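Local coordinates for WbmS, polysaccharide deacetylase involved in O-antigen biosynthesis (Bordetella bronchiseptica, PDB 3HFT), which probably removes acetyl groups from a polysaccharide precursor during O-antigen biosynthesis, as a zinc-binding member of the polysaccharide deacetylase family, at residues Phe207-Arg221 with Leu235-Leu249. Residues are numbered along the deposited sequence; the frame is centred on the assembly and turned at random.
Sequences FHPIHVYMNTESLRR and LIRWRNTSAGSRTFL. With EDO (1,2-ethanediol), chain D; EDO (1,2-ethanediol), chain F.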
ATOM      1  N   PHE A 207      15.691   1.002   7.813  1.00 32.07           N
ATOM      2  CA  PHE A 207      17.039   0.416   7.671  1.00 34.40           C
ATOM      3  C   PHE A 207      17.041  -1.054   8.094  1.00 33.54           C
ATOM      4  O   PHE A 207      16.290  -1.449   8.963  1.00 34.75           O
ATOM      5  CB  PHE A 207      18.044   1.133   8.559  1.00 35.33           C
ATOM      6  CG  PHE A 207      18.348   2.554   8.150  1.00 32.30           C
ATOM      7  CD1 PHE A 207      17.582   3.606   8.606  1.00 32.85           C
ATOM      8  CD2 PHE A 207      19.451   2.833   7.341  1.00 33.12           C
ATOM      9  CE1 PHE A 207      17.909   4.928   8.245  1.00 32.59           C
ATOM     10  CE2 PHE A 207      19.763   4.132   6.966  1.00 35.37           C
ATOM     11  CZ  PHE A 207      18.979   5.177   7.413  1.00 33.47           C
ATOM     12  N   HIS A 208      17.925  -1.830   7.492  1.00 33.44           N
ATOM     13  CA  HIS A 208      18.178  -3.218   7.889  1.00 33.56           C
ATOM     14  C   HIS A 208      19.563  -3.301   8.530  1.00 32.60           C
ATOM     15  O   HIS A 208      20.531  -2.786   7.980  1.00 33.11           O
ATOM     16  CB  HIS A 208      18.121  -4.155   6.686  1.00 33.49           C
ATOM     17  CG  HIS A 208      16.802  -4.134   5.988  1.00 35.22           C
ATOM     18  ND1 HIS A 208      16.489  -3.190   5.025  1.00 34.61           N
ATOM     19  CD2 HIS A 208      15.697  -4.889   6.155  1.00 36.19           C
ATOM     20  CE1 HIS A 208      15.245  -3.390   4.616  1.00 42.10           C
ATOM     21  NE2 HIS A 208      14.736  -4.407   5.294  1.00 38.07           N
ATOM     22  N   PRO A 209      19.645  -3.949   9.699  1.00 32.05           N
ATOM     23  CA  PRO A 209      20.909  -4.176  10.387  1.00 31.87           C
ATOM     24  C   PRO A 209      22.008  -4.709   9.476  1.00 32.37           C
ATOM     25  O   PRO A 209      23.131  -4.197   9.538  1.00 31.50           O
ATOM     26  CB  PRO A 209      20.523  -5.164  11.481  1.00 33.53           C
ATOM     27  CG  PRO A 209      19.157  -4.727  11.863  1.00 31.66           C
ATOM     28  CD  PRO A 209      18.501  -4.360  10.527  1.00 31.20           C
ATOM     29  N   ILE A 210      21.669  -5.663   8.604  1.00 32.15           N
ATOM     30  CA  ILE A 210      22.648  -6.226   7.676  1.00 32.48           C
ATOM     31  C   ILE A 210      23.245  -5.134   6.786  1.00 31.27           C
ATOM     32  O   ILE A 210      24.455  -5.117   6.553  1.00 32.65           O
ATOM     33  CB  ILE A 210      22.089  -7.425   6.831  1.00 32.67           C
ATOM     34  CG1 ILE A 210      23.261  -8.168   6.167  1.00 34.82           C
ATOM     35  CG2 ILE A 210      20.987  -6.981   5.773  1.00 31.41           C
ATOM     36  CD1 ILE A 210      24.351  -8.744   7.180  1.00 29.68           C
ATOM     37  N   HIS A 211      22.432  -4.209   6.313  1.00 31.57           N
ATOM     38  CA  HIS A 211      22.984  -3.162   5.431  1.00 32.75           C
ATOM     39  C   HIS A 211      23.736  -2.110   6.204  1.00 31.81           C
ATOM     40  O   HIS A 211      24.712  -1.544   5.714  1.00 31.19           O
ATOM     41  CB  HIS A 211      21.906  -2.547   4.544  1.00 32.85           C
ATOM     42  CG  HIS A 211      21.280  -3.530   3.615  1.00 33.13           C
ATOM     43  ND1 HIS A 211      22.028  -4.387   2.847  1.00 34.05           N
ATOM     44  CD2 HIS A 211      19.986  -3.827   3.367  1.00 36.62           C
ATOM     45  CE1 HIS A 211      21.219  -5.155   2.140  1.00 37.26           C
ATOM     46  NE2 HIS A 211      19.973  -4.829   2.432  1.00 33.17           N
ATOM     47  N   VAL A 212      23.301  -1.835   7.428  1.00 34.66           N
ATOM     48  CA  VAL A 212      24.059  -0.897   8.284  1.00 33.16           C
ATOM     49  C   VAL A 212      25.419  -1.538   8.599  1.00 31.93           C
ATOM     50  O   VAL A 212      26.446  -0.893   8.542  1.00 33.38           O
ATOM     51  CB  VAL A 212      23.259  -0.531   9.573  1.00 33.54           C
ATOM     52  CG1 VAL A 212      24.082   0.346  10.540  1.00 31.10           C
ATOM     53  CG2 VAL A 212      21.921   0.181   9.175  1.00 30.31           C
ATOM     54  N   TYR A 213      25.430  -2.817   8.934  1.00 31.62           N
ATOM     55  CA  TYR A 213      26.685  -3.502   9.227  1.00 30.49           C
ATOM     56  C   TYR A 213      27.674  -3.492   8.058  1.00 30.58           C
ATOM     57  O   TYR A 213      28.858  -3.252   8.252  1.00 32.63           O
ATOM     58  CB  TYR A 213      26.422  -4.948   9.660  1.00 31.43           C
ATOM     59  CG  TYR A 213      27.623  -5.564  10.327  1.00 32.49           C
ATOM     60  CD1 TYR A 213      27.843  -5.412  11.704  1.00 32.91           C
ATOM     61  CD2 TYR A 213      28.572  -6.253   9.592  1.00 31.38           C
ATOM     62  CE1 TYR A 213      28.941  -5.959  12.319  1.00 31.41           C
ATOM     63  CE2 TYR A 213      29.695  -6.768  10.209  1.00 31.19           C
ATOM     64  CZ  TYR A 213      29.860  -6.620  11.571  1.00 33.93           C
ATOM     65  OH  TYR A 213      30.949  -7.165  12.185  1.00 34.14           O
HETATM   66  N   MSE A 214      27.196  -3.777   6.856  1.00 30.98           N
HETATM   67  CA  MSE A 214      28.078  -3.849   5.672  1.00 33.72           C
HETATM   68  C   MSE A 214      28.204  -2.519   4.943  1.00 31.43           C
HETATM   69  O   MSE A 214      28.943  -2.435   3.967  1.00 32.42           O
HETATM   70  CB  MSE A 214      27.555  -4.874   4.652  1.00 33.23           C
HETATM   71  CG  MSE A 214      27.331  -6.287   5.244  1.00 41.67           C
HETATM   72 SE   MSE A 214      26.877  -7.536   3.812  0.75 37.41          SE
HETATM   73  CE  MSE A 214      28.229  -7.614   3.329  1.00 23.92           C
ATOM     74  N   ASN A 215      27.471  -1.503   5.391  1.00 33.20           N
ATOM     75  CA  ASN A 215      27.479  -0.185   4.736  1.00 31.86           C
ATOM     76  C   ASN A 215      27.134  -0.337   3.273  1.00 33.04           C
ATOM     77  O   ASN A 215      27.730   0.285   2.390  1.00 32.01           O
ATOM     78  CB  ASN A 215      28.804   0.541   4.919  1.00 30.86           C
ATOM     79  CG  ASN A 215      28.775   1.986   4.396  1.00 34.50           C
ATOM     80  OD1 ASN A 215      27.749   2.674   4.473  1.00 33.21           O
ATOM     81  ND2 ASN A 215      29.906   2.443   3.873  1.00 30.50           N
ATOM     82  N   THR A 216      26.096  -1.121   3.035  1.00 33.17           N
ATOM     83  CA  THR A 216      25.687  -1.468   1.679  1.00 34.78           C
ATOM     84  C   THR A 216      25.384  -0.254   0.795  1.00 35.23           C
ATOM     85  O   THR A 216      24.569   0.603   1.141  1.00 34.97           O
ATOM     86  CB  THR A 216      24.418  -2.334   1.687  1.00 36.28           C
ATOM     87  OG1 THR A 216      24.650  -3.481   2.496  1.00 34.11           O
ATOM     88  CG2 THR A 216      24.003  -2.740   0.265  1.00 31.46           C
ATOM     89  N   GLU A 217      26.047  -0.244  -0.356  1.00 33.73           N
ATOM     90  CA  GLU A 217      25.775   0.711  -1.435  1.00 34.86           C
ATOM     91  C   GLU A 217      25.229   0.028  -2.710  1.00 37.98           C
ATOM     92  O   GLU A 217      24.796   0.699  -3.614  1.00 34.71           O
ATOM     93  CB  GLU A 217      27.056   1.468  -1.775  1.00 36.66           C
ATOM     94  CG  GLU A 217      28.024   0.756  -2.719  1.00 34.63           C
ATOM     95  CD  GLU A 217      28.770  -0.483  -2.164  1.00 42.15           C
ATOM     96  OE1 GLU A 217      28.276  -1.288  -1.347  1.00 35.91           O
ATOM     97  OE2 GLU A 217      29.889  -0.692  -2.620  1.00 38.09           O
ATOM     98  N   SER A 218      25.344  -1.295  -2.791  0.50 37.75           N
ATOM     99  CA  SER A 218      24.832  -2.082  -3.914  0.50 36.70           C
ATOM    100  C   SER A 218      24.381  -3.419  -3.371  0.50 36.54           C
ATOM    101  O   SER A 218      25.054  -4.008  -2.528  0.50 37.08           O
ATOM    102  CB  SER A 218      25.909  -2.310  -4.981  0.50 39.38           C
ATOM    103  OG  SER A 218      25.537  -3.351  -5.890  0.50 30.51           O
ATOM    104  N   LEU A 219      23.237  -3.894  -3.846  1.00 37.32           N
ATOM    105  CA  LEU A 219      22.727  -5.178  -3.421  1.00 35.76           C
ATOM    106  C   LEU A 219      23.592  -6.332  -3.905  1.00 34.57           C
ATOM    107  O   LEU A 219      23.476  -7.453  -3.399  1.00 35.94           O
ATOM    108  CB  LEU A 219      21.283  -5.360  -3.846  1.00 38.20           C
ATOM    109  CG  LEU A 219      20.337  -4.365  -3.166  1.00 38.72           C
ATOM    110  CD1 LEU A 219      18.893  -4.527  -3.646  1.00 41.20           C
ATOM    111  CD2 LEU A 219      20.426  -4.504  -1.642  1.00 32.82           C
ATOM    112  N   ARG A 220      24.481  -6.076  -4.865  1.00 35.58           N
ATOM    113  CA  ARG A 220      25.379  -7.106  -5.303  1.00 36.31           C
ATOM    114  C   ARG A 220      26.386  -7.444  -4.194  1.00 37.34           C
ATOM    115  O   ARG A 220      26.805  -8.572  -4.073  1.00 38.70           O
ATOM    116  CB  ARG A 220      26.081  -6.660  -6.602  1.00 37.80           C
ATOM    117  CG  ARG A 220      26.859  -7.762  -7.314  1.00 46.03           C
ATOM    118  CD  ARG A 220      25.997  -8.993  -7.623  1.00 51.68           C
ATOM    119  NE  ARG A 220      26.808 -10.085  -8.144  1.00 58.59           N
ATOM    120  CZ  ARG A 220      27.179 -10.219  -9.415  1.00 56.48           C
ATOM    121  NH1 ARG A 220      26.803  -9.347 -10.341  1.00 61.53           N
ATOM    122  NH2 ARG A 220      27.928 -11.252  -9.764  1.00 64.30           N
ATOM    123  N   ARG A 221      26.781  -6.465  -3.382  1.00 37.07           N
ATOM    124  CA  ARG A 221      27.662  -6.730  -2.236  1.00 34.97           C
ATOM    125  C   ARG A 221      26.937  -7.675  -1.278  1.00 34.61           C
ATOM    126  O   ARG A 221      27.484  -8.682  -0.810  1.00 37.55           O
ATOM    127  CB  ARG A 221      28.027  -5.422  -1.515  1.00 35.68           C
ATOM    128  CG  ARG A 221      28.946  -5.573  -0.287  1.00 36.89           C
ATOM    129  CD  ARG A 221      29.180  -4.272   0.495  1.00 35.77           C
ATOM    130  NE  ARG A 221      29.943  -3.330  -0.323  1.00 34.41           N
ATOM    131  CZ  ARG A 221      31.257  -3.368  -0.486  1.00 37.85           C
ATOM    132  NH1 ARG A 221      31.995  -4.298   0.095  1.00 35.07           N
ATOM    133  NH2 ARG A 221      31.829  -2.468  -1.278  1.00 35.80           N
ATOM    134  N   LEU A 235      32.590 -11.256   8.248  1.00 33.09           N
ATOM    135  CA  LEU A 235      31.651 -10.290   7.674  1.00 30.22           C
ATOM    136  C   LEU A 235      32.186  -8.874   7.635  1.00 30.66           C
ATOM    137  O   LEU A 235      31.912  -8.129   6.681  1.00 31.31           O
ATOM    138  CB  LEU A 235      30.287 -10.338   8.378  1.00 33.25           C
ATOM    139  CG  LEU A 235      29.163  -9.527   7.696  1.00 32.11           C
ATOM    140  CD1 LEU A 235      28.970  -9.953   6.231  1.00 31.42           C
ATOM    141  CD2 LEU A 235      27.815  -9.574   8.485  1.00 28.56           C
ATOM    142  N   ILE A 236      32.938  -8.486   8.660  1.00 30.41           N
ATOM    143  CA  ILE A 236      33.451  -7.119   8.754  1.00 31.11           C
ATOM    144  C   ILE A 236      34.363  -6.768   7.537  1.00 29.83           C
ATOM    145  O   ILE A 236      34.468  -5.590   7.137  1.00 28.82           O
ATOM    146  CB  ILE A 236      34.246  -6.934  10.091  1.00 30.76           C
ATOM    147  CG1 ILE A 236      34.692  -5.478  10.278  1.00 38.12           C
ATOM    148  CG2 ILE A 236      35.442  -7.859  10.168  1.00 33.44           C
ATOM    149  CD1 ILE A 236      33.568  -4.535  10.291  1.00 32.70           C
ATOM    150  N   ARG A 237      34.993  -7.793   6.952  1.00 30.21           N
ATOM    151  CA  ARG A 237      35.886  -7.610   5.794  1.00 30.19           C
ATOM    152  C   ARG A 237      35.093  -7.140   4.553  1.00 28.93           C
ATOM    153  O   ARG A 237      35.648  -6.549   3.650  1.00 30.75           O
ATOM    154  CB  ARG A 237      36.634  -8.892   5.469  1.00 30.52           C
ATOM    155  CG  ARG A 237      37.612  -9.347   6.560  1.00 30.79           C
ATOM    156  CD  ARG A 237      38.390 -10.508   6.142  1.00 29.68           C
ATOM    157  NE  ARG A 237      39.227 -10.203   4.983  1.00 26.81           N
ATOM    158  CZ  ARG A 237      39.755 -11.136   4.200  1.00 27.59           C
ATOM    159  NH1 ARG A 237      39.621 -12.421   4.490  1.00 29.69           N
ATOM    160  NH2 ARG A 237      40.452 -10.800   3.136  1.00 26.15           N
ATOM    161  N   TRP A 238      33.803  -7.414   4.534  1.00 31.00           N
ATOM    162  CA  TRP A 238      32.926  -6.993   3.442  1.00 31.31           C
ATOM    163  C   TRP A 238      32.310  -5.607   3.619  1.00 34.30           C
ATOM    164  O   TRP A 238      31.567  -5.159   2.744  1.00 35.28           O
ATOM    165  CB  TRP A 238      31.798  -7.993   3.265  1.00 29.91           C
ATOM    166  CG  TRP A 238      32.249  -9.291   2.765  1.00 32.49           C
ATOM    167  CD1 TRP A 238      32.761 -10.315   3.482  1.00 31.93           C
ATOM    168  CD2 TRP A 238      32.176  -9.725   1.422  1.00 34.47           C
ATOM    169  NE1 TRP A 238      33.012 -11.380   2.659  1.00 33.10           N
ATOM    170  CE2 TRP A 238      32.662 -11.035   1.380  1.00 31.09           C
ATOM    171  CE3 TRP A 238      31.725  -9.125   0.239  1.00 34.74           C
ATOM    172  CZ2 TRP A 238      32.734 -11.754   0.204  1.00 34.42           C
ATOM    173  CZ3 TRP A 238      31.797  -9.826  -0.919  1.00 33.50           C
ATOM    174  CH2 TRP A 238      32.269 -11.126  -0.939  1.00 29.43           C
ATOM    175  N   ARG A 239      32.639  -4.909   4.697  1.00 34.15           N
ATOM    176  CA  ARG A 239      32.093  -3.547   4.876  1.00 33.58           C
ATOM    177  C   ARG A 239      32.630  -2.563   3.823  1.00 33.20           C
ATOM    178  O   ARG A 239      33.843  -2.399   3.653  1.00 35.67           O
ATOM    179  CB  ARG A 239      32.414  -2.997   6.272  1.00 35.24           C
ATOM    180  CG  ARG A 239      31.784  -1.630   6.554  1.00 34.14           C
ATOM    181  CD  ARG A 239      32.011  -1.204   7.996  1.00 34.94           C
ATOM    182  NE  ARG A 239      31.154  -1.987   8.877  1.00 33.99           N
ATOM    183  CZ  ARG A 239      31.212  -1.994  10.202  1.00 34.95           C
ATOM    184  NH1 ARG A 239      32.094  -1.269  10.854  1.00 36.53           N
ATOM    185  NH2 ARG A 239      30.397  -2.773  10.883  1.00 37.66           N
ATOM    186  N   ASN A 240      31.716  -1.931   3.111  1.00 31.21           N
ATOM    187  CA  ASN A 240      32.025  -0.906   2.119  1.00 32.06           C
ATOM    188  C   ASN A 240      32.716   0.244   2.783  1.00 34.10           C
ATOM    189  O   ASN A 240      32.263   0.703   3.806  1.00 36.64           O
ATOM    190  CB  ASN A 240      30.714  -0.452   1.480  1.00 34.58           C
ATOM    191  CG  ASN A 240      30.841   0.766   0.603  1.00 34.34           C
ATOM    192  OD1 ASN A 240      31.894   1.024  -0.005  1.00 34.88           O
ATOM    193  ND2 ASN A 240      29.734   1.505   0.496  1.00 32.93           N
ATOM    194  N   THR A 241      33.832   0.694   2.221  1.00 33.67           N
ATOM    195  CA  THR A 241      34.578   1.818   2.784  1.00 35.38           C
ATOM    196  C   THR A 241      34.203   3.162   2.132  1.00 36.35           C
ATOM    197  O   THR A 241      34.628   4.216   2.595  1.00 36.42           O
ATOM    198  CB  THR A 241      36.121   1.574   2.769  1.00 37.84           C
ATOM    199  OG1 THR A 241      36.541   1.243   1.449  1.00 39.30           O
ATOM    200  CG2 THR A 241      36.494   0.450   3.718  1.00 38.04           C
ATOM    201  N   SER A 242      33.417   3.129   1.063  0.50 36.79           N
ATOM    202  CA  SER A 242      32.891   4.363   0.462  0.50 37.42           C
ATOM    203  C   SER A 242      31.594   4.744   1.178  0.50 36.06           C
ATOM    204  O   SER A 242      31.357   4.328   2.316  0.50 36.39           O
ATOM    205  CB  SER A 242      32.632   4.156  -1.032  0.50 37.84           C
ATOM    206  OG  SER A 242      31.520   3.302  -1.245  0.50 42.47           O
ATOM    207  N   ALA A 243      30.766   5.559   0.528  1.00 36.28           N
ATOM    208  CA  ALA A 243      29.468   5.923   1.074  1.00 35.89           C
ATOM    209  C   ALA A 243      28.506   4.751   0.911  1.00 34.34           C
ATOM    210  O   ALA A 243      28.534   4.047  -0.117  1.00 33.63           O
ATOM    211  CB  ALA A 243      28.925   7.132   0.348  1.00 33.51           C
ATOM    212  N   GLY A 244      27.654   4.537   1.912  1.00 34.05           N
ATOM    213  CA  GLY A 244      26.620   3.530   1.813  1.00 33.99           C
ATOM    214  C   GLY A 244      25.580   3.759   2.892  1.00 33.51           C
ATOM    215  O   GLY A 244      25.505   4.863   3.469  1.00 32.28           O
ATOM    216  N   SER A 245      24.820   2.714   3.192  1.00 34.00           N
ATOM    217  CA  SER A 245      23.724   2.764   4.172  1.00 32.32           C
ATOM    218  C   SER A 245      24.180   3.190   5.553  1.00 33.94           C
ATOM    219  O   SER A 245      23.482   3.942   6.233  1.00 32.63           O
ATOM    220  CB  SER A 245      23.024   1.405   4.270  1.00 34.20           C
ATOM    221  OG  SER A 245      22.421   1.047   3.020  1.00 35.70           O
ATOM    222  N   ARG A 246      25.353   2.734   5.975  1.00 30.99           N
ATOM    223  CA  ARG A 246      25.880   3.057   7.291  1.00 31.31           C
ATOM    224  C   ARG A 246      26.307   4.519   7.378  1.00 34.00           C
ATOM    225  O   ARG A 246      25.966   5.224   8.330  1.00 32.67           O
ATOM    226  CB  ARG A 246      27.083   2.179   7.614  1.00 33.35           C
ATOM    227  CG  ARG A 246      27.568   2.259   9.043  1.00 33.27           C
ATOM    228  CD  ARG A 246      28.865   1.475   9.173  1.00 33.12           C
ATOM    229  NE  ARG A 246      29.275   1.332  10.557  1.00 34.20           N
ATOM    230  CZ  ARG A 246      28.775   0.449  11.419  1.00 36.83           C
ATOM    231  NH1 ARG A 246      27.822  -0.367  11.080  1.00 31.65           N
ATOM    232  NH2 ARG A 246      29.218   0.413  12.655  1.00 35.15           N
ATOM    233  N   THR A 247      27.053   4.990   6.391  1.00 33.78           N
ATOM    234  CA  THR A 247      27.514   6.373   6.423  1.00 32.31           C
ATOM    235  C   THR A 247      26.328   7.341   6.240  1.00 33.83           C
ATOM    236  O   THR A 247      26.321   8.409   6.821  1.00 31.83           O
ATOM    237  CB  THR A 247      28.623   6.643   5.420  1.00 34.79           C
ATOM    238  OG1 THR A 247      28.145   6.399   4.109  1.00 34.51           O
ATOM    239  CG2 THR A 247      29.874   5.787   5.717  1.00 34.13           C
ATOM    240  N   PHE A 248      25.304   6.937   5.492  1.00 32.37           N
ATOM    241  CA  PHE A 248      24.092   7.744   5.341  1.00 34.25           C
ATOM    242  C   PHE A 248      23.435   7.902   6.718  1.00 33.64           C
ATOM    243  O   PHE A 248      23.070   8.994   7.120  1.00 33.29           O
ATOM    244  CB  PHE A 248      23.170   7.048   4.350  1.00 35.75           C
ATOM    245  CG  PHE A 248      21.814   7.693   4.144  1.00 33.99           C
ATOM    246  CD1 PHE A 248      20.722   7.304   4.895  1.00 34.90           C
ATOM    247  CD2 PHE A 248      21.613   8.620   3.128  1.00 36.89           C
ATOM    248  CE1 PHE A 248      19.481   7.837   4.660  1.00 32.78           C
ATOM    249  CE2 PHE A 248      20.364   9.149   2.891  1.00 38.84           C
ATOM    250  CZ  PHE A 248      19.297   8.754   3.662  1.00 36.07           C
ATOM    251  N   LEU A 249      23.291   6.791   7.434  1.00 34.97           N
ATOM    252  CA  LEU A 249      22.669   6.824   8.761  1.00 35.25           C
ATOM    253  C   LEU A 249      23.515   7.614   9.715  1.00 35.00           C
ATOM    254  O   LEU A 249      22.994   8.403  10.505  1.00 31.98           O
ATOM    255  CB  LEU A 249      22.506   5.400   9.289  1.00 35.65           C
ATOM    256  CG  LEU A 249      21.969   5.232  10.707  1.00 33.01           C
ATOM    257  CD1 LEU A 249      20.597   5.896  10.931  1.00 31.65           C
ATOM    258  CD2 LEU A 249      21.923   3.702  11.017  1.00 35.98           C
TER
HETATM  259  C1  EDO D 259      17.429  -7.330   2.091  1.00 54.81           C
HETATM  260  O1  EDO D 259      17.799  -6.144   1.383  1.00 39.94           O
HETATM  261  C2  EDO D 259      17.491  -7.072   3.600  1.00 61.80           C
HETATM  262  O2  EDO D 259      16.636  -7.983   4.314  1.00 64.92           O
HETATM  263  C1  EDO F 261      10.252  -5.005   3.858  1.00 45.88           C
HETATM  264  O1  EDO F 261      10.560  -6.405   3.683  1.00 36.55           O
HETATM  265  C2  EDO F 261      11.525  -4.300   4.325  1.00 48.48           C
HETATM  266  O2  EDO F 261      12.213  -5.060   5.366  1.00 40.66           O
HETATM  267  O   HOH W   1      32.365  -9.308  11.417  1.00 40.65           O
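Met214 and Arg239 bring their CA atoms to 4.1 Å where the C-terminal end of helix 209-214 meets the loop after the 3-10 segment 235-238; helix 245-249 stands perpendicular to helix 209-214, the axes 7.8 Å apart. Asn240 N hydrogen-bonds to Met214 O, and Ser245 gives both N and OG to Thr216 O. Helix 209-214 ends in a Schellman motif with Asn215, at positive phi, as C-prime residue, and the Val212 and Tyr213 carbonyls accept from arginine side chains. Arg239 NE meets Tyr213 O head-on at 2.7 Å, in the guanidinium plane, while NH2 sits over the centre of the Tyr213 ring in a cation-pi contact, planes 72° apart. Arg246, extended from CG to NE, reaches Val212 O through NH1 (2.9 Å) and lays its guanidinium flat over one face of Arg239's, displaced toward the rim; its salt bridge to Asp55 of helix 50-63 probably offsets the doubled charge. Helix 209-214 follows strand 203-207 of the parallel sheet of the polysaccharide deacetylase domain; at its start, His208 touches zinc ligand Asp46. Asn215, its CG anti to the backbone N (chi1 -173°), points ND2 at Asn240 O (2.9 Å, nearly straight) and Ser242 O. Asn240 ND2 hydrogen-bonds to Asn215 O in return (3.0 Å). Asn240 CB lies against one face of the Arg221 guanidinium, which grips Glu217 side-on with NE and NH2. Leu235 CD2 packs on Tyr213 CD2 (3.6 Å), and Met214 CE on Trp238 CB. Leu249 CD1 makes a CH-pi contact over one face of the Phe207 ring, toward its rim; Phe207 CZ meets the Phe248 edge at CD1 (3.7 Å).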